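Local coordinates for protein aminotransferase, class I and II (PDB 5Z0Q) that belongs to the class I and II aminotransferases, a family of PLP-dependent enzymes, and holds pyridoxal-5'-phosphate in its pocket, at residues W87-Q90 against P91-V95; L191-A194 against Q195-D198. All coordinates share one frame; numbering follows the deposited sequence.

Contact 1 of 2, residues W87-Q90 against P91-V95; sequences WKIQ and PEWLV
A short 3-10 turn, residues 91-93, joins Q90 to W93 just before the chain enters strand 94-97, an outermost strand of the large mixed sheet within this chain. W93 N donates to Q90 O at 3.0 Å with an N-H...O angle of 155°, coming from above the carbonyl plane and not along a lone pair. L94 N repeats the pattern on P91 O at 3.2 Å. Proline suits the first place of such a turn because its ring already fixes the required phi. In W93, CG stands beside the backbone N, anti to the carbonyl carbon (chi1 -64°). This carries the indole back against Q90, whose CB sits over one face, 3.5 Å from the centroid of the W93 five-membered ring, a CH-pi contact almost along the ring normal. The Q90 amide stands nearly perpendicular to the indole. The Q90 chain also runs beside that of E92, pointing the same way, with Q90 CG 3.6 Å from E92 OE2. I89 CD1 reaches the benzene edge of W93, 4.0 Å from CE3, while the same methyl covers a face of W87; I89 CG2 meets L94 CD2 at 4.0 Å. Contacts of I89 with I78 and M81 extend this apolar layer to helix 71-83. Two backbone bonds define the turn, and the indole packs back on Q90 and I89 through CH-pi and apolar contact.

Contact 2 of 2, residues L191-A194 against Q195-D198; sequences LRFA and QRHD
R192 O accepts the backbone N of R196 at 3.0 Å, with an N-H...O angle of 162°, and the R196 guanidinium also folds back so that one of its faces covers this oxygen. One residue earlier, Q195 N bonds L191 O, likewise at 3.0 Å; the next such bond, H197 N to F193 O, is weak at 3.4 Å, as the helix nears its end. F193 O has a second neighbour, H197 CD2, which approaches at 3.3 Å with the oxygen in the plane of the imidazole. H197 CG lies beside the backbone N (chi1 -62°), which turns the ring back along the helix toward F193. There CD2 lies over the phenyl face, 3.5 Å from F193 CE1, with the two rings inclined at 52°. R196 NH2 meets the same phenyl at its edge, 3.8 Å from CD1. Outside the helix, E159 OE2 takes both a salt bridge from R196 NE and a hydrogen bond from H197 NE2, while D156 pairs with R196 NH2; the carboxylates thus hold both groups around F193 and would probably favour a charged imidazole. On another flank L191 CG packs 3.4 Å from Q195 NE2, whose amide makes a weak hydrogen bond to D227. Leucine and phenylalanine supply the buried side; R196 and Q195 fold their polar ends back along the helix to meet them. D198 then takes positive phi in a Schellman motif, closing helix 184-197 of the beta-alpha-beta crossover that joins parallel strands 166-172 and 200-204.

Both contacts lie next to the eight-stranded mixed sheet, but they serve different strands. Contact 1 is the lead-in to 94-97, at an edge of that sheet, whereas contact 2 ends the helix before 200-204, a strand of its parallel interior. Each is partly buried, with apolar residues mostly buried and most charged ones exposed. They do not touch: their centres are about 23 Å apart and their nearest atoms about 12 Å. Contact 1 relies on an indole packed against aliphatic groups; contact 2 relies on successive helix bonds, and its polar side chains reach acidic residues outside the helix. Neither segment pair includes a residue of the pyridoxal-5'-phosphate pocket.

Contact 1 of 2, residues W87-Q90 against P91-V95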
ATOM      1  N   TRP A  87       6.976 -20.007 -19.380  1.00 39.40           N
ATOM      2  CA  TRP A  87       6.762 -20.357 -17.978  1.00 34.68           C
ATOM      3  C   TRP A  87       5.264 -20.343 -17.715  1.00 39.08           C
ATOM      4  O   TRP A  87       4.660 -19.268 -17.630  1.00 41.19           O
ATOM      5  CB  TRP A  87       7.492 -19.381 -17.059  1.00 29.46           C
ATOM      6  CG  TRP A  87       7.481 -19.775 -15.616  1.00 34.12           C
ATOM      7  CD1 TRP A  87       7.428 -21.042 -15.112  1.00 28.87           C
ATOM      8  CD2 TRP A  87       7.515 -18.894 -14.488  1.00 34.44           C
ATOM      9  NE1 TRP A  87       7.431 -21.004 -13.739  1.00 29.08           N
ATOM     10  CE2 TRP A  87       7.484 -19.697 -13.330  1.00 32.27           C
ATOM     11  CE3 TRP A  87       7.568 -17.504 -14.343  1.00 36.12           C
ATOM     12  CZ2 TRP A  87       7.503 -19.157 -12.046  1.00 32.73           C
ATOM     13  CZ3 TRP A  87       7.590 -16.969 -13.067  1.00 38.63           C
ATOM     14  CH2 TRP A  87       7.558 -17.794 -11.935  1.00 32.97           C
ATOM     15  N   LYS A  88       4.665 -21.525 -17.586  1.00 37.49           N
ATOM     16  CA  LYS A  88       3.238 -21.617 -17.305  1.00 46.75           C
ATOM     17  C   LYS A  88       2.994 -21.423 -15.812  1.00 44.45           C
ATOM     18  O   LYS A  88       3.654 -22.051 -14.976  1.00 40.67           O
ATOM     19  CB  LYS A  88       2.677 -22.959 -17.781  1.00 44.04           C
ATOM     20  CG  LYS A  88       3.378 -24.190 -17.227  1.00 59.04           C
ATOM     21  CD  LYS A  88       2.829 -25.458 -17.864  1.00 59.33           C
ATOM     22  CE  LYS A  88       3.332 -26.705 -17.155  1.00 52.46           C
ATOM     23  NZ  LYS A  88       2.837 -26.775 -15.752  1.00 51.66           N
ATOM     24  N   ILE A  89       2.053 -20.543 -15.481  1.00 42.12           N
ATOM     25  CA  ILE A  89       1.789 -20.128 -14.109  1.00 33.31           C
ATOM     26  C   ILE A  89       0.423 -20.651 -13.690  1.00 33.28           C
ATOM     27  O   ILE A  89      -0.561 -20.488 -14.421  1.00 33.58           O
ATOM     28  CB  ILE A  89       1.853 -18.598 -13.965  1.00 37.88           C
ATOM     29  CG1 ILE A  89       3.264 -18.091 -14.255  1.00 39.97           C
ATOM     30  CG2 ILE A  89       1.415 -18.167 -12.573  1.00 30.95           C
ATOM     31  CD1 ILE A  89       4.276 -18.557 -13.248  1.00 35.82           C
ATOM     32  N   GLN A  90       0.364 -21.277 -12.516  1.00 38.74           N
ATOM     33  CA  GLN A  90      -0.928 -21.614 -11.936  1.00 35.20           C
ATOM     34  C   GLN A  90      -1.524 -20.386 -11.250  1.00 35.72           C
ATOM     35  O   GLN A  90      -0.801 -19.630 -10.596  1.00 38.08           O
ATOM     36  CB  GLN A  90      -0.791 -22.758 -10.935  1.00 36.49           C
ATOM     37  CG  GLN A  90      -1.397 -24.063 -11.418  1.00 47.29           C
ATOM     38  CD  GLN A  90      -0.980 -24.405 -12.835  1.00 35.78           C
ATOM     39  OE1 GLN A  90       0.186 -24.697 -13.100  1.00 40.39           O
ATOM     40  NE2 GLN A  90      -1.934 -24.363 -13.758  1.00 31.35           N
ATOM     41  N   PRO A  91      -2.833 -20.163 -11.389  1.00 33.91           N
ATOM     42  CA  PRO A  91      -3.422 -18.924 -10.850  1.00 34.99           C
ATOM     43  C   PRO A  91      -3.254 -18.760  -9.348  1.00 32.16           C
ATOM     44  O   PRO A  91      -3.037 -17.636  -8.879  1.00 39.95           O
ATOM     45  CB  PRO A  91      -4.900 -19.043 -11.248  1.00 28.48           C
ATOM     46  CG  PRO A  91      -4.896 -19.949 -12.436  1.00 25.83           C
ATOM     47  CD  PRO A  91      -3.806 -20.945 -12.170  1.00 34.01           C
ATOM     48  N   GLU A  92      -3.338 -19.845  -8.575  1.00 28.51           N
ATOM     49  CA  GLU A  92      -3.230 -19.719  -7.126  1.00 29.52           C
ATOM     50  C   GLU A  92      -1.811 -19.417  -6.660  1.00 34.07           C
ATOM     51  O   GLU A  92      -1.614 -19.164  -5.466  1.00 36.03           O
ATOM     52  CB  GLU A  92      -3.744 -20.988  -6.436  1.00 28.41           C
ATOM     53  CG  GLU A  92      -2.902 -22.234  -6.664  1.00 26.41           C
ATOM     54  CD  GLU A  92      -3.289 -22.985  -7.924  1.00 40.54           C
ATOM     55  OE1 GLU A  92      -4.045 -22.426  -8.747  1.00 40.86           O
ATOM     56  OE2 GLU A  92      -2.840 -24.139  -8.089  1.00 40.10           O
ATOM     57  N   TRP A  93      -0.825 -19.435  -7.560  1.00 34.27           N
ATOM     58  CA  TRP A  93       0.534 -19.058  -7.188  1.00 33.69           C
ATOM     59  C   TRP A  93       0.679 -17.559  -6.972  1.00 27.71           C
ATOM     60  O   TRP A  93       1.639 -17.129  -6.323  1.00 28.80           O
ATOM     61  CB  TRP A  93       1.529 -19.503  -8.262  1.00 33.93           C
ATOM     62  CG  TRP A  93       1.639 -20.983  -8.444  1.00 35.53           C
ATOM     63  CD1 TRP A  93       1.017 -21.951  -7.712  1.00 37.94           C
ATOM     64  CD2 TRP A  93       2.423 -21.665  -9.429  1.00 36.41           C
ATOM     65  NE1 TRP A  93       1.366 -23.196  -8.180  1.00 40.91           N
ATOM     66  CE2 TRP A  93       2.230 -23.046  -9.235  1.00 36.43           C
ATOM     67  CE3 TRP A  93       3.272 -21.241 -10.457  1.00 34.81           C
ATOM     68  CZ2 TRP A  93       2.852 -24.007 -10.028  1.00 33.25           C
ATOM     69  CZ3 TRP A  93       3.890 -22.196 -11.244  1.00 31.14           C
ATOM     70  CH2 TRP A  93       3.677 -23.561 -11.025  1.00 34.47           C
ATOM     71  N   LEU A  94      -0.244 -16.758  -7.497  1.00 30.69           N
ATOM     72  CA  LEU A  94      -0.086 -15.313  -7.497  1.00 32.98           C
ATOM     73  C   LEU A  94      -0.517 -14.706  -6.167  1.00 30.21           C
ATOM     74  O   LEU A  94      -1.499 -15.138  -5.556  1.00 29.90           O
ATOM     75  CB  LEU A  94      -0.893 -14.692  -8.638  1.00 27.48           C
ATOM     76  CG  LEU A  94      -0.523 -15.158 -10.046  1.00 24.52           C
ATOM     77  CD1 LEU A  94      -1.397 -14.478 -11.084  1.00 25.85           C
ATOM     78  CD2 LEU A  94       0.946 -14.896 -10.329  1.00 27.70           C
ATOM     79  N   VAL A  95       0.236 -13.702  -5.723  1.00 31.47           N
ATOM     80  CA  VAL A  95      -0.103 -12.890  -4.558  1.00 32.94           C
ATOM     81  C   VAL A  95       0.183 -11.444  -4.942  1.00 29.53           C
ATOM     82  O   VAL A  95       1.341 -11.079  -5.170  1.00 29.09           O
ATOM     83  CB  VAL A  95       0.690 -13.282  -3.302  1.00 26.76           C
ATOM     84  CG1 VAL A  95       0.372 -12.332  -2.159  1.00 24.21           C
ATOM     85  CG2 VAL A  95       0.388 -14.716  -2.896  1.00 24.18           C
TER

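Contact 2 of 2, residues L191-A194 against Q195-D198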
ATOM      1  N   LEU A 191      21.296 -21.823  -9.191  1.00 34.67           N
ATOM      2  CA  LEU A 191      20.373 -22.831  -8.680  1.00 31.61           C
ATOM      3  C   LEU A 191      21.121 -23.948  -7.962  1.00 33.40           C
ATOM      4  O   LEU A 191      20.696 -24.395  -6.890  1.00 32.32           O
ATOM      5  CB  LEU A 191      19.529 -23.398  -9.820  1.00 27.46           C
ATOM      6  CG  LEU A 191      18.611 -24.563  -9.449  1.00 26.72           C
ATOM      7  CD1 LEU A 191      17.653 -24.159  -8.339  1.00 25.00           C
ATOM      8  CD2 LEU A 191      17.848 -25.062 -10.668  1.00 36.12           C
ATOM      9  N   ARG A 192      22.234 -24.411  -8.538  1.00 31.37           N
ATOM     10  CA  ARG A 192      23.020 -25.451  -7.885  1.00 28.39           C
ATOM     11  C   ARG A 192      23.617 -24.958  -6.574  1.00 32.03           C
ATOM     12  O   ARG A 192      23.789 -25.743  -5.635  1.00 30.95           O
ATOM     13  CB  ARG A 192      24.118 -25.955  -8.825  1.00 23.14           C
ATOM     14  CG  ARG A 192      23.593 -26.832  -9.954  1.00 26.58           C
ATOM     15  CD  ARG A 192      24.713 -27.421 -10.803  1.00 28.30           C
ATOM     16  NE  ARG A 192      24.872 -26.720 -12.076  1.00 33.87           N
ATOM     17  CZ  ARG A 192      25.912 -25.951 -12.385  1.00 38.91           C
ATOM     18  NH1 ARG A 192      26.901 -25.787 -11.516  1.00 28.40           N
ATOM     19  NH2 ARG A 192      25.967 -25.353 -13.567  1.00 37.46           N
ATOM     20  N   PHE A 193      23.929 -23.663  -6.486  1.00 37.20           N
ATOM     21  CA  PHE A 193      24.397 -23.103  -5.224  1.00 33.01           C
ATOM     22  C   PHE A 193      23.293 -23.114  -4.175  1.00 33.29           C
ATOM     23  O   PHE A 193      23.551 -23.381  -2.995  1.00 34.98           O
ATOM     24  CB  PHE A 193      24.918 -21.682  -5.441  1.00 31.11           C
ATOM     25  CG  PHE A 193      25.320 -20.980  -4.175  1.00 32.58           C
ATOM     26  CD1 PHE A 193      26.549 -21.230  -3.588  1.00 34.03           C
ATOM     27  CD2 PHE A 193      24.474 -20.060  -3.576  1.00 35.53           C
ATOM     28  CE1 PHE A 193      26.925 -20.582  -2.426  1.00 29.75           C
ATOM     29  CE2 PHE A 193      24.845 -19.409  -2.413  1.00 33.48           C
ATOM     30  CZ  PHE A 193      26.072 -19.671  -1.839  1.00 31.25           C
ATOM     31  N   ALA A 194      22.056 -22.829  -4.587  1.00 33.44           N
ATOM     32  CA  ALA A 194      20.943 -22.844  -3.645  1.00 32.21           C
ATOM     33  C   ALA A 194      20.646 -24.257  -3.160  1.00 33.28           C
ATOM     34  O   ALA A 194      20.312 -24.459  -1.988  1.00 36.98           O
ATOM     35  CB  ALA A 194      19.702 -22.223  -4.287  1.00 26.70           C
ATOM     36  N   GLN A 195      20.766 -25.250  -4.044  1.00 32.33           N
ATOM     37  CA  GLN A 195      20.472 -26.626  -3.656  1.00 33.88           C
ATOM     38  C   GLN A 195      21.558 -27.193  -2.748  1.00 35.35           C
ATOM     39  O   GLN A 195      21.256 -27.865  -1.755  1.00 37.83           O
ATOM     40  CB  GLN A 195      20.309 -27.497  -4.901  1.00 31.35           C
ATOM     41  CG  GLN A 195      19.166 -27.078  -5.808  1.00 31.73           C
ATOM     42  CD  GLN A 195      19.210 -27.774  -7.152  1.00 28.54           C
ATOM     43  OE1 GLN A 195      20.171 -28.474  -7.469  1.00 33.40           O
ATOM     44  NE2 GLN A 195      18.166 -27.586  -7.952  1.00 30.25           N
ATOM     45  N   ARG A 196      22.826 -26.934  -3.076  1.00 35.58           N
ATOM     46  CA  ARG A 196      23.927 -27.452  -2.271  1.00 30.38           C
ATOM     47  C   ARG A 196      23.864 -26.945  -0.835  1.00 32.28           C
ATOM     48  O   ARG A 196      24.290 -27.645   0.091  1.00 32.05           O
ATOM     49  CB  ARG A 196      25.261 -27.079  -2.922  1.00 33.16           C
ATOM     50  CG  ARG A 196      26.496 -27.415  -2.100  1.00 43.76           C
ATOM     51  CD  ARG A 196      27.780 -27.263  -2.912  1.00 45.08           C
ATOM     52  NE  ARG A 196      27.911 -25.942  -3.525  1.00 51.38           N
ATOM     53  CZ  ARG A 196      27.665 -25.682  -4.807  1.00 50.28           C
ATOM     54  NH1 ARG A 196      27.272 -26.654  -5.620  1.00 44.23           N
ATOM     55  NH2 ARG A 196      27.810 -24.450  -5.276  1.00 45.47           N
ATOM     56  N   HIS A 197      23.324 -25.746  -0.627  1.00 29.19           N
ATOM     57  CA  HIS A 197      23.174 -25.182   0.706  1.00 33.54           C
ATOM     58  C   HIS A 197      21.728 -25.157   1.179  1.00 32.96           C
ATOM     59  O   HIS A 197      21.463 -24.675   2.286  1.00 23.57           O
ATOM     60  CB  HIS A 197      23.761 -23.766   0.748  1.00 31.99           C
ATOM     61  CG  HIS A 197      25.229 -23.717   0.460  1.00 29.47           C
ATOM     62  ND1 HIS A 197      26.185 -23.916   1.433  1.00 29.58           N
ATOM     63  CD2 HIS A 197      25.906 -23.503  -0.693  1.00 31.87           C
ATOM     64  CE1 HIS A 197      27.386 -23.823   0.893  1.00 27.58           C
ATOM     65  NE2 HIS A 197      27.244 -23.572  -0.397  1.00 34.06           N
ATOM     66  N   ASP A 198      20.795 -25.672   0.378  1.00 32.75           N
ATOM     67  CA  ASP A 198      19.369 -25.709   0.702  1.00 35.68           C
ATOM     68  C   ASP A 198      18.878 -24.331   1.157  1.00 35.05           C
ATOM     69  O   ASP A 198      18.532 -24.101   2.315  1.00 38.84           O
ATOM     70  CB  ASP A 198      19.075 -26.787   1.749  1.00 43.64           C
ATOM     71  CG  ASP A 198      18.220 -27.914   1.196  1.00 55.47           C
ATOM     72  OD1 ASP A 198      18.644 -28.550   0.207  1.00 53.57           O
ATOM     73  OD2 ASP A 198      17.125 -28.162   1.745  1.00 52.49           O
TER